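Local coordinates for protein 3-keto-5-aminohexanoate cleavage enzyme (Ralstonia eutropha, PDB 3C6C) that probably cleaves 3-keto-5-aminohexanoate or a related beta-keto acid at a divalent metal centre inside a TIM barrel, at residues 82-87 against 101-106; 131-136 against 173-178. All blocks are in the same frame, centred on the assembly; numbering follows the deposited sequence.

Interaction 1: residues 82-87 against 101-106; sequences VLFKEV and NLTCGL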
loop_
_atom_site.group_PDB
_atom_site.type_symbol
_atom_site.label_atom_id
_atom_site.label_comp_id
_atom_site.label_asym_id
_atom_site.label_seq_id
_atom_site.Cartn_x
_atom_site.Cartn_y
_atom_site.Cartn_z
ATOM N N VAL A 82 -39.847 -23.146 0.309
ATOM C CA VAL A 82 -40.412 -24.027 1.336
ATOM C C VAL A 82 -39.318 -24.535 2.269
ATOM O O VAL A 82 -39.486 -24.619 3.496
ATOM C CB VAL A 82 -41.171 -25.239 0.732
ATOM C CG1 VAL A 82 -41.599 -26.220 1.833
ATOM C CG2 VAL A 82 -42.389 -24.751 -0.061
ATOM N N LEU A 83 -38.173 -24.809 1.669
ATOM C CA LEU A 83 -37.022 -25.317 2.411
ATOM C C LEU A 83 -36.438 -24.213 3.280
ATOM O O LEU A 83 -36.081 -24.431 4.453
ATOM C CB LEU A 83 -35.958 -25.879 1.472
ATOM C CG LEU A 83 -36.411 -27.084 0.630
ATOM C CD1 LEU A 83 -35.199 -27.542 -0.204
ATOM C CD2 LEU A 83 -36.981 -28.206 1.541
ATOM N N PHE A 84 -36.365 -23.015 2.717
ATOM C CA PHE A 84 -35.858 -21.843 3.465
ATOM C C PHE A 84 -36.741 -21.620 4.708
ATOM O O PHE A 84 -36.252 -21.393 5.805
ATOM C CB PHE A 84 -35.830 -20.553 2.632
ATOM C CG PHE A 84 -34.601 -20.388 1.760
ATOM C CD1 PHE A 84 -33.359 -20.075 2.309
ATOM C CD2 PHE A 84 -34.699 -20.530 0.394
ATOM C CE1 PHE A 84 -32.241 -19.900 1.509
ATOM C CE2 PHE A 84 -33.578 -20.340 -0.426
ATOM C CZ PHE A 84 -32.345 -20.036 0.154
ATOM N N LYS A 85 -38.054 -21.687 4.493
ATOM C CA LYS A 85 -39.025 -21.449 5.580
ATOM C C LYS A 85 -38.866 -22.470 6.701
ATOM O O LYS A 85 -38.936 -22.148 7.886
ATOM C CB LYS A 85 -40.466 -21.403 5.043
ATOM C CG LYS A 85 -41.533 -21.167 6.118
ATOM C CD LYS A 85 -41.449 -19.777 6.700
ATOM C CE LYS A 85 -42.805 -19.299 7.254
ATOM N NZ LYS A 85 -43.378 -20.163 8.317
ATOM N N GLU A 86 -38.616 -23.711 6.328
ATOM C CA GLU A 86 -38.439 -24.779 7.321
ATOM C C GLU A 86 -37.181 -24.502 8.150
ATOM O O GLU A 86 -37.176 -24.646 9.373
ATOM C CB GLU A 86 -38.346 -26.174 6.678
ATOM C CG GLU A 86 -38.224 -27.272 7.736
ATOM C CD GLU A 86 -38.102 -28.666 7.193
ATOM O OE1 GLU A 86 -38.438 -28.884 6.007
ATOM O OE2 GLU A 86 -37.635 -29.538 7.968
ATOM N N VAL A 87 -36.121 -24.064 7.474
ATOM C CA VAL A 87 -34.861 -23.798 8.193
ATOM C C VAL A 87 -35.085 -22.686 9.218
ATOM O O VAL A 87 -34.734 -22.822 10.383
ATOM C CB VAL A 87 -33.660 -23.426 7.278
ATOM C CG1 VAL A 87 -32.471 -22.888 8.142
ATOM C CG2 VAL A 87 -33.215 -24.658 6.428
ATOM N N ASN A 101 -29.058 -14.575 8.062
ATOM C CA ASN A 101 -28.617 -14.016 6.765
ATOM C C ASN A 101 -28.887 -15.065 5.681
ATOM O O ASN A 101 -28.192 -16.082 5.557
ATOM C CB ASN A 101 -27.133 -13.599 6.858
ATOM C CG ASN A 101 -26.528 -13.149 5.511
ATOM O OD1 ASN A 101 -27.147 -13.256 4.461
ATOM N ND2 ASN A 101 -25.278 -12.669 5.553
ATOM N N LEU A 102 -29.956 -14.850 4.936
ATOM C CA LEU A 102 -30.311 -15.778 3.868
ATOM C C LEU A 102 -29.655 -15.378 2.562
ATOM O O LEU A 102 -29.610 -14.210 2.190
ATOM C CB LEU A 102 -31.830 -15.855 3.646
ATOM C CG LEU A 102 -32.699 -16.340 4.808
ATOM C CD1 LEU A 102 -34.170 -16.500 4.329
ATOM C CD2 LEU A 102 -32.126 -17.564 5.532
ATOM N N THR A 103 -29.126 -16.383 1.869
ATOM C CA THR A 103 -28.575 -16.136 0.552
ATOM C C THR A 103 -29.673 -15.607 -0.377
ATOM O O THR A 103 -30.817 -16.076 -0.379
ATOM C CB THR A 103 -27.919 -17.387 -0.088
ATOM O OG1 THR A 103 -27.276 -16.988 -1.311
ATOM C CG2 THR A 103 -28.977 -18.479 -0.382
ATOM N N CYS A 104 -29.284 -14.616 -1.158
ATOM C CA CYS A 104 -30.112 -14.149 -2.259
ATOM C C CYS A 104 -29.260 -13.957 -3.502
ATOM O O CYS A 104 -29.546 -13.098 -4.336
ATOM C CB CYS A 104 -30.839 -12.870 -1.871
ATOM S SG CYS A 104 -32.367 -12.629 -2.815
ATOM N N GLY A 105 -28.196 -14.756 -3.565
ATOM C CA GLY A 105 -27.263 -14.800 -4.706
ATOM C C GLY A 105 -27.815 -15.612 -5.865
ATOM O O GLY A 105 -27.331 -15.594 -7.001
ATOM N N LEU A 106 -28.872 -16.311 -5.525
ATOM C CA LEU A 106 -29.624 -17.205 -6.450
ATOM C C LEU A 106 -30.260 -16.501 -7.649
ATOM O O LEU A 106 -30.562 -15.316 -7.607
ATOM C CB LEU A 106 -30.713 -17.946 -5.659
ATOM C CG LEU A 106 -31.705 -17.076 -4.836
ATOM C CD1 LEU A 106 -33.006 -16.762 -5.589
ATOM C CD2 LEU A 106 -31.990 -17.751 -3.481
#
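Thr-103, the residue whose methyl group meets the ring of Phe-84, is held at two atoms: its carbonyl O accepts from NE2 of His-135, and its OG1 takes a weak but nearly straight bond from N of Gly-105 (3.3 Å, 167° at the hydrogen). The contact belongs to a beta-alpha-beta unit of the TIM barrel, in which helix 81-92 lies between parallel strands 64-70 and 99-103 in the chain and packs on the outside of the second. The helix delivers a single large group, the Phe-84 side chain; the backbones are nearest at Phe-84 and Leu-102, 8.2 Å between their CA atoms. With OG1 of Thr-103 swung anti to N (chi1 -173°), CG2 is left between N and the carbonyl carbon and runs into the edge of the phenyl ring, near its plane, 3.7 Å from CZ of Phe-84. The two side chains cross at about a right angle. Leu-102 instead passes alongside Phe-84, the two pointing in opposite directions, and its CD1 reaches the ring obliquely at Phe-84 CD1, 4.2 Å away. Val-69, Cys-139 and His-135 also line the phenyl group, the imidazole plane tilted by about 30° from it. At its C-terminal end the strand reaches the metal site, probably the active centre: the side chain of Thr-103 comes within about 4 Å of the nickel ion bound by His-66, His-68 and Glu-269, and Asn-101 OD1 is hydrogen-bonded to Ser-145 OG and, weakly, to His-66 ND1. After the strand, Leu-106 meets the opposite end of the phenyl rim, on the same side of the ring plane as Leu-102, its CD2 lying obliquely 4.3 Å from Phe-84 CE2.

Interaction 2: residues 131-136 against 173-178; sequences ERVKHL and ARRFQE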
loop_
_atom_site.group_PDB
_atom_site.type_symbol
_atom_site.label_atom_id
_atom_site.label_comp_id
_atom_site.label_asym_id
_atom_site.label_seq_id
_atom_site.Cartn_x
_atom_site.Cartn_y
_atom_site.Cartn_z
ATOM N N GLU A 131 -39.334 -13.358 -8.338
ATOM C CA GLU A 131 -39.115 -14.755 -7.962
ATOM C C GLU A 131 -37.893 -14.865 -7.052
ATOM O O GLU A 131 -37.873 -15.629 -6.091
ATOM C CB GLU A 131 -38.947 -15.665 -9.169
ATOM C CG GLU A 131 -39.284 -17.095 -8.778
ATOM C CD GLU A 131 -38.997 -18.105 -9.860
ATOM O OE1 GLU A 131 -38.917 -17.733 -11.059
ATOM O OE2 GLU A 131 -38.853 -19.282 -9.488
ATOM N N ARG A 132 -36.892 -14.061 -7.347
ATOM C CA ARG A 132 -35.643 -14.111 -6.565
ATOM C C ARG A 132 -35.895 -13.820 -5.091
ATOM O O ARG A 132 -35.196 -14.330 -4.210
ATOM C CB ARG A 132 -34.611 -13.121 -7.091
ATOM C CG ARG A 132 -33.927 -13.557 -8.352
ATOM C CD ARG A 132 -32.816 -12.595 -8.629
ATOM N NE ARG A 132 -32.329 -12.609 -10.002
ATOM C CZ ARG A 132 -31.190 -12.024 -10.355
ATOM N NH1 ARG A 132 -30.478 -11.407 -9.410
ATOM N NH2 ARG A 132 -30.766 -12.052 -11.621
ATOM N N VAL A 133 -36.907 -13.012 -4.817
ATOM C CA VAL A 133 -37.072 -12.491 -3.450
ATOM C C VAL A 133 -38.191 -13.214 -2.702
ATOM O O VAL A 133 -38.516 -12.888 -1.553
ATOM C CB VAL A 133 -37.284 -10.941 -3.407
ATOM C CG1 VAL A 133 -36.075 -10.168 -4.054
ATOM C CG2 VAL A 133 -38.620 -10.548 -4.023
ATOM N N LYS A 134 -38.776 -14.208 -3.361
ATOM C CA LYS A 134 -39.942 -14.920 -2.779
ATOM C C LYS A 134 -39.642 -15.477 -1.362
ATOM O O LYS A 134 -40.400 -15.300 -0.416
ATOM C CB LYS A 134 -40.426 -16.029 -3.735
ATOM C CG LYS A 134 -41.461 -16.940 -3.165
ATOM C CD LYS A 134 -42.652 -16.164 -2.608
ATOM C CE LYS A 134 -43.814 -17.113 -2.194
ATOM N NZ LYS A 134 -43.368 -18.511 -1.837
ATOM N N HIS A 135 -38.496 -16.123 -1.226
ATOM C CA HIS A 135 -38.110 -16.712 0.069
ATOM C C HIS A 135 -37.904 -15.656 1.140
ATOM O O HIS A 135 -38.156 -15.883 2.321
ATOM C CB HIS A 135 -36.899 -17.642 -0.059
ATOM C CG HIS A 135 -35.627 -16.949 -0.415
ATOM N ND1 HIS A 135 -35.452 -16.256 -1.597
ATOM C CD2 HIS A 135 -34.451 -16.854 0.256
ATOM C CE1 HIS A 135 -34.227 -15.766 -1.631
ATOM N NE2 HIS A 135 -33.599 -16.116 -0.523
ATOM N N LEU A 136 -37.492 -14.479 0.707
ATOM C CA LEU A 136 -37.230 -13.389 1.639
ATOM C C LEU A 136 -38.559 -12.851 2.191
ATOM O O LEU A 136 -38.681 -12.529 3.361
ATOM C CB LEU A 136 -36.428 -12.266 0.979
ATOM C CG LEU A 136 -35.019 -12.593 0.489
ATOM C CD1 LEU A 136 -34.374 -11.270 0.025
ATOM C CD2 LEU A 136 -34.222 -13.289 1.599
ATOM N N ALA A 173 -32.401 -4.149 -4.262
ATOM C CA ALA A 173 -32.068 -3.280 -3.132
ATOM C C ALA A 173 -33.348 -2.638 -2.620
ATOM O O ALA A 173 -33.613 -2.592 -1.414
ATOM C CB ALA A 173 -31.034 -2.196 -3.530
ATOM N N ARG A 174 -34.143 -2.148 -3.565
ATOM C CA ARG A 174 -35.438 -1.515 -3.231
ATOM C C ARG A 174 -36.402 -2.486 -2.534
ATOM O O ARG A 174 -37.052 -2.124 -1.536
ATOM C CB ARG A 174 -36.096 -0.862 -4.454
ATOM C CG ARG A 174 -37.258 0.024 -4.045
ATOM C CD ARG A 174 -37.863 0.795 -5.222
ATOM N NE ARG A 174 -36.935 1.726 -5.885
ATOM C CZ ARG A 174 -36.799 3.013 -5.565
ATOM N NH1 ARG A 174 -37.512 3.536 -4.572
ATOM N NH2 ARG A 174 -35.941 3.780 -6.229
ATOM N N ARG A 175 -36.450 -3.725 -3.019
ATOM C CA ARG A 175 -37.304 -4.742 -2.410
ATOM C C ARG A 175 -36.877 -5.023 -0.971
ATOM O O ARG A 175 -37.716 -5.173 -0.069
ATOM C CB ARG A 175 -37.365 -6.046 -3.225
ATOM C CG ARG A 175 -38.259 -5.943 -4.430
ATOM C CD ARG A 175 -39.717 -5.616 -4.003
ATOM N NE ARG A 175 -40.422 -6.768 -3.423
ATOM C CZ ARG A 175 -41.227 -6.701 -2.374
ATOM N NH1 ARG A 175 -41.434 -5.551 -1.748
ATOM N NH2 ARG A 175 -41.832 -7.789 -1.948
ATOM N N PHE A 176 -35.567 -5.072 -0.755
ATOM C CA PHE A 176 -35.039 -5.348 0.585
ATOM C C PHE A 176 -35.465 -4.221 1.517
ATOM O O PHE A 176 -35.846 -4.454 2.664
ATOM C CB PHE A 176 -33.495 -5.428 0.615
ATOM C CG PHE A 176 -32.892 -6.725 0.056
ATOM C CD1 PHE A 176 -33.446 -7.427 -1.006
ATOM C CD2 PHE A 176 -31.697 -7.184 0.584
ATOM C CE1 PHE A 176 -32.840 -8.594 -1.494
ATOM C CE2 PHE A 176 -31.093 -8.327 0.095
ATOM C CZ PHE A 176 -31.646 -9.021 -0.954
ATOM N N GLN A 177 -35.402 -2.993 1.010
ATOM C CA GLN A 177 -35.768 -1.825 1.834
ATOM C C GLN A 177 -37.208 -1.929 2.273
ATOM O O GLN A 177 -37.548 -1.754 3.439
ATOM C CB GLN A 177 -35.629 -0.513 1.077
ATOM C CG GLN A 177 -34.215 -0.030 0.954
ATOM C CD GLN A 177 -34.151 1.270 0.183
ATOM O OE1 GLN A 177 -34.536 1.327 -0.986
ATOM N NE2 GLN A 177 -33.670 2.324 0.833
ATOM N N GLU A 178 -38.038 -2.250 1.297
ATOM C CA GLU A 178 -39.495 -2.424 1.501
ATOM C C GLU A 178 -39.824 -3.511 2.525
ATOM O O GLU A 178 -40.734 -3.368 3.341
ATOM C CB GLU A 178 -40.199 -2.741 0.166
ATOM C CG GLU A 178 -40.265 -1.530 -0.749
ATOM C CD GLU A 178 -40.658 -1.826 -2.183
ATOM O OE1 GLU A 178 -40.737 -2.996 -2.583
ATOM O OE2 GLU A 178 -40.888 -0.848 -2.929
#
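Between residues 131 and 136 one short helix gives way to another at Val-133, whose backbone (phi -104°) departs from helical values, while residues 173-178 are continuous helix within 166-179. The backbones come nearest where CA of Val-133 stands 7.8 Å from CA of Arg-175; Leu-136, three residues on, faces Phe-176, the neighbour of Arg-175. With CG of Phe-176 beside the backbone N and anti to the carbonyl carbon (chi1 -76°), its ring swings toward Leu-136, whose CD1 presses obliquely on the CE1-CZ part, 3.4 Å from CE1 and 3.7 Å from CZ of Phe-176. From the Val-133 side, CG1 meets the edge of that ring near its plane. Helices 134-139 and 166-179 are neighbouring outer helices of the barrel, flanking strand 143-147 in the chain, and Leu-136 and Phe-176 both rest on its Ala-144. Where the interface nears the surface, Val-133 CG2 touches the base of the Arg-175 head, 4.2 Å from NE. Arg-175 NH2 salt-bridges across to OE2 of Glu-137, while NH1 pairs within its own helix with OE1 of Glu-178 (2.8 Å), the oxygen lying almost in the guanidinium plane and met on its anti side, 20° out of the carboxylate plane.

From the N terminus, interaction 1 comes first: helix 81-92 is tied back to strand 99-103 across a loop of 13 residues. Interaction 2 opens later and closes over 36 residues that include strand 143-147 and the strands 151-155 and 158-162. The two contacts are in series, neither nested nor crossed, with centres about 12 Å apart. They still touch, since the turn after strand 99-103 leans on the first segment of interaction 2: Leu-106 CD1 and Cys-104 SG each pack 3.6 Å from Arg-132 O. Helix 81-92, strand 99-103, helices 129-132 and 134-139, and helix 166-179 are joined into one continuous section of the barrel wall.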